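Local structure of penicillin-binding protein 2B (Streptococcus pneumoniae, 2WAD) at residues Ser395-Gly400 with Glu578-Ile583; Asp118-Asp123 with Ser163-Thr168. The protein is a penicillin-binding transpeptidase of the elongasome, thought to form the peptide cross-links between adjacent glycan strands of peripheral cell-wall peptidoglycan. All blocks are in the same frame, centred on the assembly; numbering follows the deposited sequence. Where two conformers were deposited one is given.

Contact 1 of 2, residues Ser395-Gly400 with Glu578-Ile583; sequences SGWENG and ESDMAI. Unlike the reference sequence in segment 578-583: E578 (reference Asp), A582 (reference Ser).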
ATOM      1  N   SER A 395      -7.341  -5.017 -28.534  1.00 37.81           N
ATOM      2  CA  SER A 395      -6.111  -4.837 -29.283  1.00 39.43           C
ATOM      3  C   SER A 395      -6.313  -5.153 -30.764  1.00 39.28           C
ATOM      4  O   SER A 395      -5.691  -4.521 -31.608  1.00 37.93           O
ATOM      5  CB  SER A 395      -4.999  -5.689 -28.679  1.00 38.49           C
ATOM      6  OG  SER A 395      -3.725  -5.189 -29.048  1.00 39.72           O
ATOM      7  N   GLY A 396      -7.175  -6.127 -31.059  1.00 37.35           N
ATOM      8  CA  GLY A 396      -7.593  -6.448 -32.414  1.00 38.95           C
ATOM      9  C   GLY A 396      -8.290  -5.291 -33.118  1.00 39.44           C
ATOM     10  O   GLY A 396      -8.016  -5.023 -34.282  1.00 40.04           O
ATOM     11  N   TRP A 397      -9.207  -4.613 -32.435  1.00 38.49           N
ATOM     12  CA  TRP A 397      -9.840  -3.426 -32.992  1.00 41.76           C
ATOM     13  C   TRP A 397      -8.833  -2.280 -33.203  1.00 43.53           C
ATOM     14  O   TRP A 397      -8.852  -1.668 -34.265  1.00 41.68           O
ATOM     15  CB  TRP A 397     -10.997  -2.951 -32.103  1.00 44.26           C
ATOM     16  CG  TRP A 397     -12.207  -3.842 -32.161  1.00 44.13           C
ATOM     17  CD1 TRP A 397     -12.742  -4.417 -33.281  1.00 44.63           C
ATOM     18  CD2 TRP A 397     -13.034  -4.252 -31.071  1.00 38.79           C
ATOM     19  NE1 TRP A 397     -13.843  -5.151 -32.960  1.00 37.40           N
ATOM     20  CE2 TRP A 397     -14.043  -5.078 -31.607  1.00 39.00           C
ATOM     21  CE3 TRP A 397     -13.022  -4.002 -29.690  1.00 38.99           C
ATOM     22  CZ2 TRP A 397     -15.025  -5.671 -30.812  1.00 34.01           C
ATOM     23  CZ3 TRP A 397     -13.993  -4.596 -28.896  1.00 34.06           C
ATOM     24  CH2 TRP A 397     -14.983  -5.423 -29.462  1.00 38.01           C
ATOM     25  N   GLU A 398      -7.970  -2.008 -32.217  1.00 42.46           N
ATOM     26  CA  GLU A 398      -7.006  -0.904 -32.290  1.00 43.87           C
ATOM     27  C   GLU A 398      -6.022  -1.010 -33.443  1.00 45.14           C
ATOM     28  O   GLU A 398      -5.691  -0.003 -34.071  1.00 44.44           O
ATOM     29  CB  GLU A 398      -6.228  -0.675 -30.988  1.00 42.01           C
ATOM     30  CG  GLU A 398      -7.118  -0.409 -29.806  1.00 42.90           C
ATOM     31  CD  GLU A 398      -6.349  -0.335 -28.512  1.00 41.26           C
ATOM     32  OE1 GLU A 398      -6.847   0.322 -27.574  1.00 37.88           O
ATOM     33  OE2 GLU A 398      -5.264  -0.947 -28.419  1.00 45.24           O
ATOM     34  N   ASN A 399      -5.589  -2.235 -33.719  1.00 43.99           N
ATOM     35  CA  ASN A 399      -4.568  -2.488 -34.714  1.00 44.44           C
ATOM     36  C   ASN A 399      -5.107  -2.926 -36.083  1.00 43.49           C
ATOM     37  O   ASN A 399      -4.384  -3.482 -36.891  1.00 42.80           O
ATOM     38  CB  ASN A 399      -3.541  -3.467 -34.129  1.00 41.91           C
ATOM     39  CG  ASN A 399      -2.784  -2.849 -32.985  1.00 45.88           C
ATOM     40  OD1 ASN A 399      -1.837  -2.102 -33.207  1.00 48.00           O
ATOM     41  ND2 ASN A 399      -3.210  -3.122 -31.746  1.00 46.75           N
ATOM     42  N   GLY A 400      -6.387  -2.689 -36.348  1.00 44.99           N
ATOM     43  CA  GLY A 400      -6.930  -2.960 -37.678  1.00 46.63           C
ATOM     44  C   GLY A 400      -7.110  -4.428 -38.035  1.00 47.75           C
ATOM     45  O   GLY A 400      -7.248  -4.777 -39.205  1.00 48.59           O
ATOM     46  N   GLU A 578     -17.084   3.641 -29.096  0.70 46.70           N
ATOM     47  CA  GLU A 578     -18.220   3.379 -28.237  0.70 48.99           C
ATOM     48  C   GLU A 578     -18.951   2.078 -28.589  0.70 48.38           C
ATOM     49  O   GLU A 578     -19.446   1.368 -27.712  0.70 50.53           O
ATOM     50  CB  GLU A 578     -19.185   4.557 -28.354  0.70 49.46           C
ATOM     51  CG  GLU A 578     -20.257   4.576 -27.302  0.70 53.65           C
ATOM     52  CD  GLU A 578     -20.991   5.896 -27.283  0.70 63.02           C
ATOM     53  OE1 GLU A 578     -20.677   6.754 -28.140  0.70 63.01           O
ATOM     54  OE2 GLU A 578     -21.872   6.071 -26.411  0.70 62.99           O
ATOM     55  N   SER A 579     -19.053   1.767 -29.874  1.00 46.16           N
ATOM     56  CA  SER A 579     -19.822   0.603 -30.297  1.00 45.51           C
ATOM     57  C   SER A 579     -19.040  -0.707 -30.135  1.00 44.46           C
ATOM     58  O   SER A 579     -19.627  -1.752 -29.869  1.00 44.91           O
ATOM     59  CB  SER A 579     -20.372   0.784 -31.711  1.00 44.80           C
ATOM     60  OG  SER A 579     -19.307   0.884 -32.627  1.00 49.57           O
ATOM     61  N   ASP A 580     -17.716  -0.636 -30.254  1.00 41.88           N
ATOM     62  CA  ASP A 580     -16.830  -1.701 -29.812  1.00 40.82           C
ATOM     63  C   ASP A 580     -16.959  -2.030 -28.315  1.00 38.54           C
ATOM     64  O   ASP A 580     -17.098  -3.184 -27.938  1.00 42.02           O
ATOM     65  CB  ASP A 580     -15.391  -1.408 -30.258  1.00 38.99           C
ATOM     66  CG  ASP A 580     -15.211  -1.576 -31.763  1.00 47.01           C
ATOM     67  OD1 ASP A 580     -14.186  -1.136 -32.308  1.00 54.47           O
ATOM     68  OD2 ASP A 580     -16.102  -2.135 -32.434  1.00 50.16           O
ATOM     69  N   MET A 581     -16.924  -1.027 -27.453  1.00 39.69           N
ATOM     70  CA  MET A 581     -17.154  -1.223 -26.037  1.00 41.07           C
ATOM     71  C   MET A 581     -18.530  -1.852 -25.759  1.00 42.71           C
ATOM     72  O   MET A 581     -18.707  -2.597 -24.791  1.00 39.60           O
ATOM     73  CB  MET A 581     -17.010   0.102 -25.288  1.00 41.73           C
ATOM     74  CG  MET A 581     -17.188   0.013 -23.756  1.00 37.85           C
ATOM     75  SD  MET A 581     -15.972  -1.091 -23.009  1.00 44.40           S
ATOM     76  CE  MET A 581     -14.447  -0.125 -23.035  1.00 41.77           C
ATOM     77  N   ALA A 582     -19.509  -1.536 -26.604  1.00 43.17           N
ATOM     78  CA  ALA A 582     -20.847  -2.096 -26.453  1.00 42.35           C
ATOM     79  C   ALA A 582     -20.814  -3.592 -26.789  1.00 40.97           C
ATOM     80  O   ALA A 582     -21.529  -4.388 -26.195  1.00 41.40           O
ATOM     81  CB  ALA A 582     -21.857  -1.326 -27.320  1.00 40.81           C
ATOM     82  N   ILE A 583     -19.932  -3.987 -27.704  1.00 42.57           N
ATOM     83  CA  ILE A 583     -19.736  -5.395 -27.993  1.00 38.47           C
ATOM     84  C   ILE A 583     -19.126  -6.122 -26.794  1.00 39.38           C
ATOM     85  O   ILE A 583     -19.585  -7.193 -26.434  1.00 41.06           O
ATOM     86  CB  ILE A 583     -18.948  -5.595 -29.281  1.00 39.80           C
ATOM     87  CG1 ILE A 583     -19.839  -5.181 -30.454  1.00 38.57           C
ATOM     88  CG2 ILE A 583     -18.551  -7.066 -29.477  1.00 37.01           C
ATOM     89  CD1 ILE A 583     -19.066  -4.634 -31.666  1.00 40.41           C
TER
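W397 and D580 lay an indole flat against a carboxylate, joining the C-terminal end of helix 389-398 to the first turn of helix 578-593. The two planes are only 9° apart, and the side chains run past each other in opposite directions. With W397 CG anti to its carbonyl carbon (chi1 -72°), the indole reaches out toward the neighbouring helix. From the root outward, W397 CB lies 3.7 Å from D580 OD1, and W397 CG is nearer still to that oxygen, at 3.4 Å. Further on, W397 CD2 sits 3.5 Å from D580 CG, which rides over the middle of the ring system. The second oxygen lies by the ring fusion next to the indole nitrogen, D580 OD2 being 3.7 Å from W397 CE2. Over the six-membered ring the aspartate's methylene takes over: D580 CB stands 3.7 Å from the centroid of that W397 ring, 16° off its normal, a CH-pi contact. At the far end W397 CH2 approaches the backbone D580 O at 3.4 Å and, near the ring plane, I583 CG2 at 3.9 Å. I583 continues the apolar surface onto A436 and V437 of helix 436-442. W397 NE1 spends its hydrogen on G404 O. No hydrogen bond spans the two segments. A carboxylate over the electron-rich face of an indole would be expected to gain nothing from electrostatics and may be mildly disfavoured; the attraction probably comes from dispersion and the methylene's CH-pi contact, and, since D580 is partly exposed, solvent may screen its charge.

Contact 2 of 2, residues Asp118-Asp123 with Ser163-Thr168; sequences DYYLAD and SQLNYT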
ATOM      1  N   ASP A 118      32.107  12.259  23.064  1.00 49.63           N
ATOM      2  CA  ASP A 118      31.404  13.438  23.549  1.00 48.35           C
ATOM      3  C   ASP A 118      31.496  13.586  25.061  1.00 47.57           C
ATOM      4  O   ASP A 118      31.961  14.614  25.559  1.00 46.17           O
ATOM      5  CB  ASP A 118      29.944  13.397  23.109  1.00 48.72           C
ATOM      6  CG  ASP A 118      29.754  13.904  21.694  1.00 48.13           C
ATOM      7  OD1 ASP A 118      30.715  14.441  21.108  1.00 51.01           O
ATOM      8  OD2 ASP A 118      28.629  13.782  21.178  1.00 50.59           O
ATOM      9  N   TYR A 119      31.069  12.553  25.787  1.00 48.11           N
ATOM     10  CA  TYR A 119      31.161  12.544  27.248  1.00 45.74           C
ATOM     11  C   TYR A 119      32.590  12.779  27.715  1.00 45.29           C
ATOM     12  O   TYR A 119      32.844  13.526  28.661  1.00 45.74           O
ATOM     13  CB  TYR A 119      30.658  11.208  27.800  1.00 45.45           C
ATOM     14  CG  TYR A 119      30.756  11.109  29.303  1.00 44.64           C
ATOM     15  CD1 TYR A 119      29.752  11.616  30.117  1.00 48.72           C
ATOM     16  CD2 TYR A 119      31.848  10.508  29.913  1.00 43.89           C
ATOM     17  CE1 TYR A 119      29.833  11.530  31.495  1.00 45.25           C
ATOM     18  CE2 TYR A 119      31.929  10.403  31.287  1.00 44.76           C
ATOM     19  CZ  TYR A 119      30.921  10.922  32.070  1.00 45.18           C
ATOM     20  OH  TYR A 119      30.987  10.840  33.440  1.00 52.20           O
ATOM     21  N   TYR A 120      33.536  12.136  27.042  1.00 45.11           N
ATOM     22  CA  TYR A 120      34.940  12.214  27.438  1.00 44.79           C
ATOM     23  C   TYR A 120      35.492  13.631  27.277  1.00 46.37           C
ATOM     24  O   TYR A 120      36.256  14.116  28.119  1.00 44.40           O
ATOM     25  CB  TYR A 120      35.761  11.203  26.629  1.00 43.20           C
ATOM     26  CG  TYR A 120      37.250  11.292  26.868  1.00 44.64           C
ATOM     27  CD1 TYR A 120      37.802  10.896  28.078  1.00 43.69           C
ATOM     28  CD2 TYR A 120      38.104  11.778  25.882  1.00 45.56           C
ATOM     29  CE1 TYR A 120      39.161  10.987  28.308  1.00 44.83           C
ATOM     30  CE2 TYR A 120      39.472  11.877  26.105  1.00 43.86           C
ATOM     31  CZ  TYR A 120      39.988  11.476  27.313  1.00 48.08           C
ATOM     32  OH  TYR A 120      41.339  11.573  27.531  1.00 52.91           O
ATOM     33  N   LEU A 121      35.095  14.283  26.187  1.00 47.79           N
ATOM     34  CA  LEU A 121      35.560  15.628  25.873  1.00 50.05           C
ATOM     35  C   LEU A 121      34.869  16.695  26.720  1.00 51.93           C
ATOM     36  O   LEU A 121      35.307  17.845  26.771  1.00 53.20           O
ATOM     37  CB  LEU A 121      35.357  15.928  24.384  1.00 50.72           C
ATOM     38  CG  LEU A 121      36.107  15.065  23.365  1.00 49.29           C
ATOM     39  CD1 LEU A 121      35.786  15.527  21.963  1.00 54.56           C
ATOM     40  CD2 LEU A 121      37.610  15.065  23.615  1.00 45.29           C
ATOM     41  N   ALA A 122      33.794  16.300  27.392  1.00 51.98           N
ATOM     42  CA  ALA A 122      33.016  17.197  28.229  1.00 52.02           C
ATOM     43  C   ALA A 122      33.854  17.899  29.284  1.00 52.96           C
ATOM     44  O   ALA A 122      33.516  18.997  29.704  1.00 54.38           O
ATOM     45  CB  ALA A 122      31.877  16.442  28.888  1.00 50.57           C
ATOM     46  N   ASP A 123      34.927  17.266  29.741  1.00 54.16           N
ATOM     47  CA  ASP A 123      35.818  17.941  30.671  1.00 56.77           C
ATOM     48  C   ASP A 123      36.579  19.030  29.909  1.00 57.73           C
ATOM     49  O   ASP A 123      37.259  18.731  28.932  1.00 58.96           O
ATOM     50  CB  ASP A 123      36.771  16.931  31.314  1.00 57.27           C
ATOM     51  CG  ASP A 123      37.563  17.523  32.464  1.00 60.19           C
ATOM     52  OD1 ASP A 123      37.817  18.746  32.434  1.00 62.20           O
ATOM     53  OD2 ASP A 123      37.949  16.775  33.392  1.00 68.93           O
ATOM     54  N   SER A 163      38.115   5.080  21.652  1.00 75.58           N
ATOM     55  CA  SER A 163      36.867   4.743  22.339  1.00 75.85           C
ATOM     56  C   SER A 163      36.865   3.435  23.138  1.00 75.60           C
ATOM     57  O   SER A 163      35.803   2.935  23.509  1.00 76.38           O
ATOM     58  CB  SER A 163      35.697   4.762  21.357  1.00 76.43           C
ATOM     59  OG  SER A 163      35.336   6.093  21.037  1.00 78.01           O
ATOM     60  N   GLN A 164      38.052   2.888  23.393  1.00 75.17           N
ATOM     61  CA  GLN A 164      38.239   1.836  24.389  1.00 74.35           C
ATOM     62  C   GLN A 164      38.752   2.418  25.708  1.00 72.84           C
ATOM     63  O   GLN A 164      39.853   2.104  26.167  1.00 71.85           O
ATOM     64  CB  GLN A 164      39.169   0.746  23.862  1.00 74.83           C
ATOM     65  CG  GLN A 164      38.495  -0.160  22.840  1.00 79.51           C
ATOM     66  CD  GLN A 164      38.089   0.578  21.574  1.00 82.11           C
ATOM     67  OE1 GLN A 164      38.692   1.591  21.217  1.00 86.64           O
ATOM     68  NE2 GLN A 164      37.061   0.072  20.887  1.00 83.44           N
ATOM     69  N   LEU A 165      37.928   3.286  26.289  1.00 71.51           N
ATOM     70  CA  LEU A 165      38.151   3.874  27.609  1.00 69.69           C
ATOM     71  C   LEU A 165      37.537   2.931  28.644  1.00 68.71           C
ATOM     72  O   LEU A 165      36.828   1.993  28.285  1.00 68.91           O
ATOM     73  CB  LEU A 165      37.467   5.249  27.686  1.00 69.25           C
ATOM     74  CG  LEU A 165      37.534   6.214  26.490  1.00 66.56           C
ATOM     75  CD1 LEU A 165      36.188   6.822  26.127  1.00 61.81           C
ATOM     76  CD2 LEU A 165      38.550   7.321  26.698  1.00 61.80           C
ATOM     77  N   ASN A 166      37.784   3.174  29.926  1.00 68.29           N
ATOM     78  CA  ASN A 166      37.268   2.274  30.954  1.00 68.13           C
ATOM     79  C   ASN A 166      36.220   2.869  31.903  1.00 66.97           C
ATOM     80  O   ASN A 166      36.544   3.675  32.774  1.00 67.11           O
ATOM     81  CB  ASN A 166      38.423   1.656  31.737  1.00 68.67           C
ATOM     82  CG  ASN A 166      37.945   0.713  32.811  1.00 70.54           C
ATOM     83  OD1 ASN A 166      37.072  -0.123  32.575  1.00 72.26           O
ATOM     84  ND2 ASN A 166      38.500   0.857  34.008  1.00 73.97           N
ATOM     85  N   TYR A 167      34.965   2.459  31.737  1.00 66.06           N
ATOM     86  CA  TYR A 167      33.843   3.059  32.463  1.00 64.58           C
ATOM     87  C   TYR A 167      33.071   2.025  33.287  1.00 63.97           C
ATOM     88  O   TYR A 167      32.517   1.078  32.729  1.00 62.02           O
ATOM     89  CB  TYR A 167      32.896   3.787  31.488  1.00 63.17           C
ATOM     90  CG  TYR A 167      33.439   5.112  30.990  1.00 59.02           C
ATOM     91  CD1 TYR A 167      33.862   6.089  31.884  1.00 49.47           C
ATOM     92  CD2 TYR A 167      33.534   5.386  29.631  1.00 58.29           C
ATOM     93  CE1 TYR A 167      34.368   7.296  31.440  1.00 49.82           C
ATOM     94  CE2 TYR A 167      34.047   6.597  29.175  1.00 56.41           C
ATOM     95  CZ  TYR A 167      34.465   7.543  30.086  1.00 53.43           C
ATOM     96  OH  TYR A 167      34.962   8.749  29.656  1.00 53.62           O
ATOM     97  N   THR A 168      33.032   2.205  34.606  1.00 64.31           N
ATOM     98  CA  THR A 168      32.247   1.307  35.449  1.00 64.98           C
ATOM     99  C   THR A 168      30.834   1.329  34.907  1.00 65.18           C
ATOM    100  O   THR A 168      30.500   2.203  34.104  1.00 66.22           O
ATOM    101  CB  THR A 168      32.183   1.737  36.927  1.00 65.83           C
ATOM    102  OG1 THR A 168      31.449   2.961  37.048  1.00 67.24           O
ATOM    103  CG2 THR A 168      33.574   1.883  37.527  1.00 66.20           C
TER
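Y167 and L165, two alternate residues of an irregular segment, meet Y119 and Y120, two consecutive residues of helix 113-121. The tightest approach is that of Y167 OH to Y119 CD2, 3.6 Å, with the oxygen at the edge of the Y119 ring and in its plane. Seen as rings, the pair is an offset edge-to-face arrangement: the edge of Y119 turns to the face of Y167, with planes at 85° and the two centroids 5.6 Å apart. The same Y167 OH also lies at the edge of the next ring, 3.9 Å from Y120 CD1, so the phenol end is lodged between both tyrosines. L165 comes over a face instead. Its CD2 stands 4.1 Å from the centroid of the Y120 ring, 17° off the normal, as a CH-pi contact displaced toward the CD1 side.

What sets these groups in place lies one step further out. Both helix tyrosines carry CG anti to the backbone N (Y119 chi1 179°), and from successive positions their rings diverge, both keeping an edge at Y167 OH while Y120 also receives L165 on a face. Y119 OH is hydrogen-bonded to E174 of helix 169-182, whose I175 packs on both Y119 and Y167. T168 bonds through OG1 to E171 N and so caps the start of that helix, directly after Y167. Across the segments there is no hydrogen bond; weakly polar aromatic edges, a hydroxyl oxygen and a methyl group meet instead. Between these two segments the join is thus one of ring orientation and van der Waals contact, with hydrogen bonds such as Y119 OH to E174 placed around it.

How the contacts relate
Contacts 1 and 2 stand on opposite sides of the chain's centre, their own centres 76 Å apart and their nearest atoms about 62 Å from each other. They follow in series along the chain: 118-123 with 163-168 closes within the dimerisation domain before 395-400 with 578-583 opens in the transpeptidase domain. Both are surface contacts away from the known functional sites, including the zinc site of D288, H290 and D292. Contact 1 is nearer in sequence to the active site: helix 389-398 begins just after S386, the inferred acyl-ester nucleophile, but the contact lies toward that helix's other end. Each illustrates flat groups joining segments without hydrogen bonds.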